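Local coordinates for putative cell adhesion protein (PDB 4DGU) that is probably a fimbrillin-like component of a distinct type of pilus, with a likely role in cell adhesion, and binds zinc ions, at residues V148-K153 and I176-V181. Numbering follows the deposited sequence.
Sequences VELSLK and IEVKKV
Peptide groups are the flat units that meet between Leu-150 and Ile-176, bonding through their N-H and C=O edges: Leu-150 N donates to Ile-176 O at 2.9 Å, and Ile-176 N to Leu-150 O at 2.8 Å. As antiparallel pairing requires, the non-hydrogen-bonded pair Glu-149 and Glu-177 follows, and beyond it an almost straight bond (173°) runs from Val-178 N to Val-148 O. Both glutamates stand on one side of the sheet, where Glu-149 CG and Glu-177 CG touch at 4.2 Å; Glu-149 OE2 stays 5.7 Å from Glu-177 OE1, and Lys-147 lies against Glu-177.

Leu-150 and Ile-176 take the other side. Val-178, next along, turns its CB toward residues 148-153; with CG1 anti to the backbone N (chi1 -176°), CG2 is left to face Leu-150 CG at 3.8 Å. Both side chains pack on Val-132, and Leu-150 also on Ile-239 of the second subunit. Ile-176 CD1 approaches Leu-152 CB at 4.0 Å.

In this antiparallel sheet of the fimbrillin-like fold, strands 147-159 and 173-177 carry zinc ligands Glu-155 and Glu-174, the zinc about 8 Å from the Ile-176 side chain. Cohesion therefore rests on backbone bonds and largely buried apolar side chains; any glutamate repulsion is probably slight, perhaps eased by Lys-147.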
loop_
_atom_site.group_PDB
_atom_site.type_symbol
_atom_site.label_atom_id
_atom_site.label_comp_id
_atom_site.label_asym_id
_atom_site.label_seq_id
_atom_site.Cartn_x
_atom_site.Cartn_y
_atom_site.Cartn_z
ATOM N N VAL A 148 -23.211 -5.258 14.766
ATOM C CA VAL A 148 -21.917 -4.707 14.369
ATOM C C VAL A 148 -21.917 -3.232 14.750
ATOM O O VAL A 148 -22.801 -2.479 14.328
ATOM C CB VAL A 148 -21.577 -4.911 12.849
ATOM C CG1 VAL A 148 -20.152 -4.444 12.534
ATOM C CG2 VAL A 148 -21.768 -6.367 12.415
ATOM N N GLU A 149 -20.919 -2.829 15.545
ATOM C CA GLU A 149 -20.756 -1.446 15.990
ATOM C C GLU A 149 -19.348 -0.935 15.706
ATOM O O GLU A 149 -18.400 -1.708 15.735
ATOM C CB GLU A 149 -21.025 -1.339 17.494
ATOM C CG GLU A 149 -22.420 -1.726 17.947
ATOM C CD GLU A 149 -22.566 -1.690 19.457
ATOM O OE1 GLU A 149 -21.966 -2.561 20.132
ATOM O OE2 GLU A 149 -23.255 -0.776 19.967
ATOM N N LEU A 150 -19.209 0.371 15.480
ATOM C CA LEU A 150 -17.916 1.036 15.300
ATOM C C LEU A 150 -17.752 2.122 16.349
ATOM O O LEU A 150 -18.735 2.776 16.700
ATOM C CB LEU A 150 -17.780 1.668 13.901
ATOM C CG LEU A 150 -17.815 0.759 12.698
ATOM C CD1 LEU A 150 -17.776 1.593 11.418
ATOM C CD2 LEU A 150 -16.683 -0.307 12.738
ATOM N N SER A 151 -16.535 2.328 16.840
ATOM C CA SER A 151 -16.257 3.383 17.815
ATOM C C SER A 151 -15.388 4.419 17.111
ATOM O O SER A 151 -14.179 4.217 16.921
ATOM C CB SER A 151 -15.605 2.832 19.082
ATOM O OG SER A 151 -15.214 3.898 19.930
ATOM N N LEU A 152 -16.047 5.497 16.648
ATOM C CA LEU A 152 -15.447 6.579 15.871
ATOM C C LEU A 152 -15.929 7.939 16.337
ATOM O O LEU A 152 -16.904 8.037 17.069
ATOM C CB LEU A 152 -15.820 6.406 14.393
ATOM C CG LEU A 152 -15.257 5.198 13.659
ATOM C CD1 LEU A 152 -15.893 5.063 12.303
ATOM C CD2 LEU A 152 -13.720 5.264 13.550
ATOM N N LYS A 153 -15.277 8.999 15.864
ATOM C CA LYS A 153 -15.668 10.363 16.172
ATOM C C LYS A 153 -16.903 10.681 15.322
ATOM O O LYS A 153 -16.952 10.382 14.121
ATOM C CB LYS A 153 -14.489 11.311 15.950
ATOM C CG LYS A 153 -13.385 11.067 16.971
ATOM C CD LYS A 153 -12.054 11.692 16.606
ATOM C CE LYS A 153 -10.912 11.056 17.376
ATOM N NZ LYS A 153 -11.104 11.108 18.854
ATOM N N ILE A 176 -21.371 3.630 17.295
ATOM C CA ILE A 176 -22.319 3.769 16.190
ATOM C C ILE A 176 -22.675 2.364 15.701
ATOM O O ILE A 176 -21.777 1.628 15.301
ATOM C CB ILE A 176 -21.681 4.644 15.043
ATOM C CG1 ILE A 176 -21.166 6.026 15.568
ATOM C CG2 ILE A 176 -22.652 4.827 13.863
ATOM C CD1 ILE A 176 -19.739 6.435 15.072
ATOM N N GLU A 177 -23.965 1.988 15.739
ATOM C CA GLU A 177 -24.391 0.694 15.207
ATOM C C GLU A 177 -24.461 0.781 13.657
ATOM O O GLU A 177 -24.926 1.791 13.106
ATOM C CB GLU A 177 -25.727 0.248 15.800
ATOM C CG GLU A 177 -25.940 -1.255 15.687
ATOM C CD GLU A 177 -27.300 -1.804 16.084
ATOM O OE1 GLU A 177 -28.033 -1.131 16.847
ATOM O OE2 GLU A 177 -27.613 -2.938 15.655
ATOM N N VAL A 178 -23.962 -0.268 12.974
ATOM C CA VAL A 178 -23.895 -0.325 11.514
ATOM C C VAL A 178 -25.095 -1.114 10.987
ATOM O O VAL A 178 -25.374 -2.223 11.431
ATOM C CB VAL A 178 -22.527 -0.885 11.014
ATOM C CG1 VAL A 178 -22.422 -0.857 9.485
ATOM C CG2 VAL A 178 -21.375 -0.101 11.607
ATOM N N LYS A 179 -25.816 -0.511 10.056
ATOM C CA LYS A 179 -26.974 -1.118 9.406
ATOM C C LYS A 179 -26.538 -2.087 8.304
ATOM O O LYS A 179 -25.525 -1.857 7.626
ATOM C CB LYS A 179 -27.875 -0.022 8.787
ATOM C CG LYS A 179 -28.308 1.051 9.774
ATOM C CD LYS A 179 -29.811 1.290 9.699
ATOM C CE LYS A 179 -30.284 2.221 10.790
ATOM N NZ LYS A 179 -31.755 2.111 11.021
ATOM N N LYS A 180 -27.310 -3.164 8.114
ATOM C CA LYS A 180 -27.083 -4.117 7.036
ATOM C C LYS A 180 -27.673 -3.522 5.737
ATOM O O LYS A 180 -28.525 -2.625 5.807
ATOM C CB LYS A 180 -27.725 -5.473 7.361
ATOM C CG LYS A 180 -27.081 -6.274 8.493
ATOM C CD LYS A 180 -27.791 -7.613 8.667
ATOM C CE LYS A 180 -29.249 -7.486 9.111
ATOM N NZ LYS A 180 -29.961 -8.800 9.126
ATOM N N VAL A 181 -27.261 -4.047 4.566
ATOM C CA VAL A 181 -27.767 -3.617 3.244
ATOM C C VAL A 181 -29.315 -3.735 3.168
ATOM O O VAL A 181 -29.967 -2.828 2.640
ATOM C CB VAL A 181 -27.066 -4.451 2.138
ATOM C CG1 VAL A 181 -27.776 -4.319 0.791
ATOM C CG2 VAL A 181 -25.586 -4.072 2.028
#